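Local structure of putative membrane transport protein (Vibrio parahaemolyticus RIMD 2210633, 3CK6) at residues Asp73-Met78 and Glu201-Thr206; Arg54-His59 and Arg99-Gln104. The protein probably imports zinc into the cell as a Zn(2+):proton symporter of the CorA family, its cytoplasmic domain assembling into a funnel-shaped homopentamer. The protein carries 1 engineered substitution. One frame throughout, in Å; residues are numbered along the deposited sequence.

Contact 1: residues Asp73-Met78 and Glu201-Thr206; sequences DDDNFM and ESELVT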
loop_
_atom_site.group_PDB
_atom_site.type_symbol
_atom_site.label_atom_id
_atom_site.label_comp_id
_atom_site.label_asym_id
_atom_site.label_seq_id
_atom_site.Cartn_x
_atom_site.Cartn_y
_atom_site.Cartn_z
ATOM N N ASP E 73 -0.420 29.958 -9.868
ATOM C CA ASP E 73 -0.869 31.174 -9.131
ATOM C C ASP E 73 -2.358 31.460 -9.321
ATOM O O ASP E 73 -2.945 31.055 -10.315
ATOM C CB ASP E 73 -0.096 32.410 -9.577
ATOM C CG ASP E 73 1.373 32.382 -9.161
ATOM O OD1 ASP E 73 1.731 31.728 -8.141
ATOM O OD2 ASP E 73 2.175 33.036 -9.865
ATOM N N ASP E 74 -2.962 32.200 -8.391
ATOM C CA ASP E 74 -4.340 32.629 -8.572
ATOM C C ASP E 74 -5.206 31.405 -8.876
ATOM O O ASP E 74 -5.125 30.373 -8.191
ATOM C CB ASP E 74 -4.414 33.658 -9.714
ATOM C CG ASP E 74 -3.710 34.980 -9.370
ATOM O OD1 ASP E 74 -4.102 35.626 -8.369
ATOM O OD2 ASP E 74 -2.770 35.374 -10.101
ATOM N N ASP E 75 -6.001 31.498 -9.929
ATOM C CA ASP E 75 -6.828 30.368 -10.314
ATOM C C ASP E 75 -6.240 29.501 -11.437
ATOM O O ASP E 75 -6.929 28.618 -11.949
ATOM C CB ASP E 75 -8.234 30.855 -10.668
ATOM C CG ASP E 75 -8.941 31.485 -9.479
ATOM O OD1 ASP E 75 -9.015 30.835 -8.409
ATOM O OD2 ASP E 75 -9.412 32.632 -9.612
ATOM N N ASN E 76 -4.970 29.723 -11.778
ATOM C CA ASN E 76 -4.329 29.036 -12.901
ATOM C C ASN E 76 -3.895 27.629 -12.542
ATOM O O ASN E 76 -3.636 27.308 -11.367
ATOM C CB ASN E 76 -3.104 29.819 -13.424
ATOM C CG ASN E 76 -3.430 31.288 -13.709
ATOM O OD1 ASN E 76 -4.536 31.614 -14.120
ATOM N ND2 ASN E 76 -2.470 32.169 -13.473
ATOM N N PHE E 77 -3.833 26.793 -13.562
ATOM C CA PHE E 77 -3.269 25.459 -13.387
ATOM C C PHE E 77 -2.762 24.900 -14.691
ATOM O O PHE E 77 -3.058 25.438 -15.775
ATOM C CB PHE E 77 -4.276 24.489 -12.713
ATOM C CG PHE E 77 -5.509 24.169 -13.531
ATOM C CD1 PHE E 77 -5.451 23.282 -14.617
ATOM C CD2 PHE E 77 -6.751 24.687 -13.156
ATOM C CE1 PHE E 77 -6.622 22.954 -15.358
ATOM C CE2 PHE E 77 -7.922 24.363 -13.882
ATOM C CZ PHE E 77 -7.867 23.510 -14.975
HETATM N N MSE E 78 -1.984 23.824 -14.577
HETATM C CA MSE E 78 -1.625 23.002 -15.741
HETATM C C MSE E 78 -2.180 21.622 -15.536
HETATM O O MSE E 78 -2.037 21.061 -14.453
HETATM C CB MSE E 78 -0.110 22.894 -15.907
HETATM C CG MSE E 78 0.345 22.088 -17.160
HETATM SE SE MSE E 78 2.322 22.100 -17.277
HETATM C CE MSE E 78 2.589 23.940 -17.431
ATOM N N GLU E 201 -10.675 22.272 -6.328
ATOM C CA GLU E 201 -11.832 23.178 -6.170
ATOM C C GLU E 201 -11.800 24.284 -7.214
ATOM O O GLU E 201 -12.275 25.383 -6.966
ATOM C CB GLU E 201 -11.848 23.843 -4.793
ATOM C CG GLU E 201 -11.317 23.000 -3.676
ATOM C CD GLU E 201 -12.407 22.358 -2.908
ATOM O OE1 GLU E 201 -12.995 21.370 -3.411
ATOM O OE2 GLU E 201 -12.674 22.857 -1.803
ATOM N N SER E 202 -11.208 23.989 -8.369
ATOM C CA SER E 202 -11.210 24.908 -9.498
ATOM C C SER E 202 -12.639 25.236 -9.859
ATOM O O SER E 202 -13.497 24.343 -9.830
ATOM C CB SER E 202 -10.535 24.257 -10.726
ATOM O OG SER E 202 -10.658 25.099 -11.867
ATOM N N GLU E 203 -12.881 26.502 -10.211
ATOM C CA GLU E 203 -14.185 26.967 -10.694
ATOM C C GLU E 203 -14.702 26.125 -11.881
ATOM O O GLU E 203 -15.912 25.901 -12.023
ATOM C CB GLU E 203 -14.136 28.475 -11.045
ATOM C CG GLU E 203 -13.042 28.830 -12.092
ATOM C CD GLU E 203 -12.587 30.298 -12.073
ATOM O OE1 GLU E 203 -13.230 31.145 -11.410
ATOM O OE2 GLU E 203 -11.570 30.598 -12.737
ATOM N N LEU E 204 -13.776 25.617 -12.691
ATOM C CA LEU E 204 -14.127 24.737 -13.788
ATOM C C LEU E 204 -14.673 23.392 -13.313
ATOM O O LEU E 204 -15.334 22.702 -14.084
ATOM C CB LEU E 204 -12.906 24.487 -14.704
ATOM C CG LEU E 204 -12.266 25.737 -15.322
ATOM C CD1 LEU E 204 -11.150 25.317 -16.261
ATOM C CD2 LEU E 204 -13.280 26.598 -16.070
ATOM N N VAL E 205 -14.347 23.003 -12.082
ATOM C CA VAL E 205 -14.804 21.746 -11.508
ATOM C C VAL E 205 -16.050 21.977 -10.640
ATOM O O VAL E 205 -17.027 21.239 -10.733
ATOM C CB VAL E 205 -13.677 21.058 -10.692
ATOM C CG1 VAL E 205 -14.240 19.883 -9.844
ATOM C CG2 VAL E 205 -12.536 20.566 -11.632
ATOM N N THR E 206 -16.029 23.024 -9.819
ATOM C CA THR E 206 -17.143 23.270 -8.897
ATOM C C THR E 206 -18.455 23.629 -9.604
ATOM O O THR E 206 -19.532 23.448 -9.042
ATOM C CB THR E 206 -16.806 24.309 -7.818
ATOM O OG1 THR E 206 -16.596 25.585 -8.432
ATOM C CG2 THR E 206 -15.575 23.869 -7.033
HETATM O O HOH W 1 -8.835 27.091 -11.248
#
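Phe77 turns the edge of its ring to Ser202, whose OG lies near the ring plane, 3.5 Å from CE2. The ring gets there because CG sits between the backbone N and the carbonyl carbon (chi1 66°). Around the far end of the same ring, Leu204 approaches obliquely and puts CD1 4.0 Å from CZ. Ser202 is the N-cap of helix 203-206: OG accepts from Leu204 N at 3.3 Å, with an N-H...O angle of 147°. A water in the plane of the Phe77 ring, at its edge, donates to Asp75 O and is also hydrogen-bonded to Ser202 OG, 2.8 Å away. One hydroxyl thus closes the helix start and ties it to the turn at Asp73-Asn76. Nearer the surface, Glu203 reaches out with an extended chain, its OE2 3.9 Å from Asp75 CB. The same OE2 is hydrogen-bonded to Tyr102 OH on the neighbouring strand. Behind the apolar part, Leu138 of helix 134-161 touches both Phe77 and Leu204. Since Asp75 OD2 lies 4.3 Å from Glu203 OE2, the two carboxylates probably disfavour each other's charge, and cohesion probably rests on the apolar packing and water bridge, with Tyr102 holding Glu203 in place.

Contact 2: residues Arg54-His59 and Arg99-Gln104; sequences RATVDH and RILYFQ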
loop_
_atom_site.group_PDB
_atom_site.type_symbol
_atom_site.label_atom_id
_atom_site.label_comp_id
_atom_site.label_asym_id
_atom_site.label_seq_id
_atom_site.Cartn_x
_atom_site.Cartn_y
_atom_site.Cartn_z
ATOM N N ARG E 54 8.321 31.562 -17.436
ATOM C CA ARG E 54 9.311 30.779 -18.164
ATOM C C ARG E 54 9.354 29.293 -17.811
ATOM O O ARG E 54 9.368 28.457 -18.709
ATOM C CB ARG E 54 10.695 31.400 -17.954
ATOM C CG ARG E 54 11.872 30.581 -18.452
ATOM C CD ARG E 54 12.155 30.874 -19.916
ATOM N NE ARG E 54 13.571 31.156 -20.153
ATOM C CZ ARG E 54 14.087 32.383 -20.252
ATOM N NH1 ARG E 54 15.389 32.537 -20.468
ATOM N NH2 ARG E 54 13.304 33.456 -20.137
ATOM N N ALA E 55 9.392 28.980 -16.516
ATOM C CA ALA E 55 9.516 27.594 -16.058
ATOM C C ALA E 55 8.253 26.764 -16.320
ATOM O O ALA E 55 8.334 25.548 -16.571
ATOM C CB ALA E 55 9.899 27.549 -14.591
ATOM N N THR E 56 7.107 27.434 -16.276
ATOM C CA THR E 56 5.804 26.849 -16.618
ATOM C C THR E 56 5.762 26.546 -18.104
ATOM O O THR E 56 5.352 25.449 -18.502
ATOM C CB THR E 56 4.647 27.776 -16.224
ATOM O OG1 THR E 56 4.729 28.067 -14.823
ATOM C CG2 THR E 56 3.296 27.161 -16.537
ATOM N N VAL E 57 6.228 27.492 -18.917
ATOM C CA VAL E 57 6.396 27.244 -20.347
ATOM C C VAL E 57 7.357 26.049 -20.589
ATOM O O VAL E 57 7.029 25.138 -21.359
ATOM C CB VAL E 57 6.870 28.516 -21.110
ATOM C CG1 VAL E 57 7.122 28.195 -22.568
ATOM C CG2 VAL E 57 5.815 29.632 -21.002
ATOM N N ASP E 58 8.523 26.060 -19.930
ATOM C CA ASP E 58 9.497 24.943 -20.021
ATOM C C ASP E 58 8.812 23.615 -19.712
ATOM O O ASP E 58 9.008 22.620 -20.426
ATOM C CB ASP E 58 10.644 25.111 -19.015
ATOM C CG ASP E 58 11.600 26.258 -19.352
ATOM O OD1 ASP E 58 11.535 26.861 -20.453
ATOM O OD2 ASP E 58 12.452 26.550 -18.480
ATOM N N HIS E 59 8.018 23.577 -18.637
ATOM C CA HIS E 59 7.363 22.318 -18.283
ATOM C C HIS E 59 6.326 21.925 -19.320
ATOM O O HIS E 59 6.256 20.750 -19.725
ATOM C CB HIS E 59 6.763 22.318 -16.872
ATOM C CG HIS E 59 6.641 20.941 -16.273
ATOM N ND1 HIS E 59 5.428 20.376 -15.935
ATOM C CD2 HIS E 59 7.582 20.021 -15.958
ATOM C CE1 HIS E 59 5.629 19.170 -15.429
ATOM N NE2 HIS E 59 6.928 18.935 -15.426
ATOM N N ARG E 99 -1.273 18.814 -23.372
ATOM C CA ARG E 99 -0.867 19.614 -22.238
ATOM C C ARG E 99 -1.658 20.912 -22.222
ATOM O O ARG E 99 -1.662 21.692 -23.173
ATOM C CB ARG E 99 0.619 19.830 -22.230
ATOM C CG ARG E 99 1.357 18.497 -22.493
ATOM C CD ARG E 99 2.758 18.675 -22.296
ATOM N NE ARG E 99 3.495 17.515 -22.777
ATOM C CZ ARG E 99 4.779 17.553 -23.090
ATOM N NH1 ARG E 99 5.443 18.705 -23.023
ATOM N NH2 ARG E 99 5.381 16.449 -23.530
ATOM N N ILE E 100 -2.341 21.105 -21.116
ATOM C CA ILE E 100 -3.350 22.122 -21.032
ATOM C C ILE E 100 -3.007 23.097 -19.911
ATOM O O ILE E 100 -2.725 22.683 -18.778
ATOM C CB ILE E 100 -4.746 21.487 -20.724
ATOM C CG1 ILE E 100 -5.171 20.515 -21.827
ATOM C CG2 ILE E 100 -5.807 22.592 -20.410
ATOM C CD1 ILE E 100 -6.471 19.834 -21.500
ATOM N N LEU E 101 -3.074 24.383 -20.236
ATOM C CA LEU E 101 -2.900 25.457 -19.274
ATOM C C LEU E 101 -4.232 26.145 -19.092
ATOM O O LEU E 101 -4.875 26.504 -20.073
ATOM C CB LEU E 101 -1.883 26.467 -19.845
ATOM C CG LEU E 101 -1.015 27.381 -18.982
ATOM C CD1 LEU E 101 -0.102 26.585 -18.060
ATOM C CD2 LEU E 101 -0.166 28.297 -19.883
ATOM N N TYR E 102 -4.671 26.329 -17.846
ATOM C CA TYR E 102 -5.763 27.283 -17.562
ATOM C C TYR E 102 -5.090 28.506 -16.944
ATOM O O TYR E 102 -4.484 28.416 -15.889
ATOM C CB TYR E 102 -6.813 26.674 -16.630
ATOM C CG TYR E 102 -7.997 27.581 -16.252
ATOM C CD1 TYR E 102 -8.823 28.143 -17.233
ATOM C CD2 TYR E 102 -8.317 27.815 -14.925
ATOM C CE1 TYR E 102 -9.910 28.966 -16.898
ATOM C CE2 TYR E 102 -9.441 28.633 -14.562
ATOM C CZ TYR E 102 -10.223 29.191 -15.567
ATOM O OH TYR E 102 -11.305 29.986 -15.267
ATOM N N PHE E 103 -5.150 29.624 -17.661
ATOM C CA PHE E 103 -4.287 30.761 -17.408
ATOM C C PHE E 103 -5.066 32.040 -17.694
ATOM O O PHE E 103 -5.645 32.205 -18.766
ATOM C CB PHE E 103 -2.991 30.678 -18.232
ATOM C CG PHE E 103 -2.001 31.799 -17.954
ATOM C CD1 PHE E 103 -1.134 31.739 -16.851
ATOM C CD2 PHE E 103 -1.949 32.922 -18.780
ATOM C CE1 PHE E 103 -0.228 32.769 -16.583
ATOM C CE2 PHE E 103 -1.037 33.953 -18.529
ATOM C CZ PHE E 103 -0.173 33.875 -17.425
ATOM N N GLN E 104 -5.107 32.921 -16.696
ATOM C CA GLN E 104 -5.928 34.150 -16.729
ATOM C C GLN E 104 -7.316 33.908 -17.330
ATOM O O GLN E 104 -7.813 34.739 -18.090
ATOM C CB GLN E 104 -5.227 35.279 -17.495
ATOM C CG GLN E 104 -3.903 35.753 -16.910
ATOM C CD GLN E 104 -3.099 36.653 -17.867
ATOM O OE1 GLN E 104 -2.084 37.214 -17.476
ATOM N NE2 GLN E 104 -3.555 36.790 -19.117
#
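Thr56 and Leu101 meet through their methyl ends, Thr56 CG2 lying 3.8 Å from Leu101 CD1. The threonine offers its methyl because CG2 is the branch anti to the backbone N, which leaves OG1 beside that nitrogen (chi1 -57°). Leu101 leans toward the helix with its own CG roughly opposite the backbone N (chi1 -154°). The two side chains slant across one another, and the backbones stay well apart, with 9.2 Å between Thr56 CA and Leu101 CA.

One helical turn beyond Thr56 comes His59, and Arg99 of the strand stretches past it. Arg99 NH1 is 4.0 Å from His59 O, too far for a bond, and is instead hydrogen-bonded to two carbonyls just beyond, Leu60 O and Ala62 O. Arg99 NE is held by Ser97 OG, so the guanidinium is fixed from both the strand and the end of helix 54-60. A positive charge beside the carbonyls at that helix end should be electrostatically favourable.

Further out, Met78, present as selenomethionine, touches Thr56, His59 and Leu101, joining the helix to the next strand of the sheet. The His59 ring meets His70 with the planes at about 75°, and stacks with Phe214 of a second subunit. On the helix flank away from the strand, Val57 packs on Leu47 and Asp58 makes a salt bridge with Arg44, which tie helix 54-60 to helix 43-49. Along strand 96-103, Ile100 and Tyr102 point from the other face of the sheet, where Tyr102 meets the Phe77 ring. A helix laid on one face of a mixed sheet by residues two apart on a strand, with long helices behind the other face, is the layered alpha/beta build of the CorA-family cytoplasmic domain.

In the fold
The centres of contacts 1 and 2 lie about 13 Å apart, on the same side of the chain's centre. Their segments interleave along the chain: 54-59, 73-78, 99-104, 201-206. Segment 73-78 runs from a turn into strand 77-83, and 99-104 holds the end of its antiparallel neighbour 96-103; Phe77 O lies 2.8 Å from Tyr102 N in a probable hydrogen bond. Contact 2 packs helix 54-60 on one face of the sheet, inside the alpha/beta part. Contact 1 joins that part to short helix 203-206, which comes between helices 173-199 and 209-246 along the chain. Both border a second subunit's helix 209-246: Asp73 bonds to its His210, His59 stacks on its Phe214.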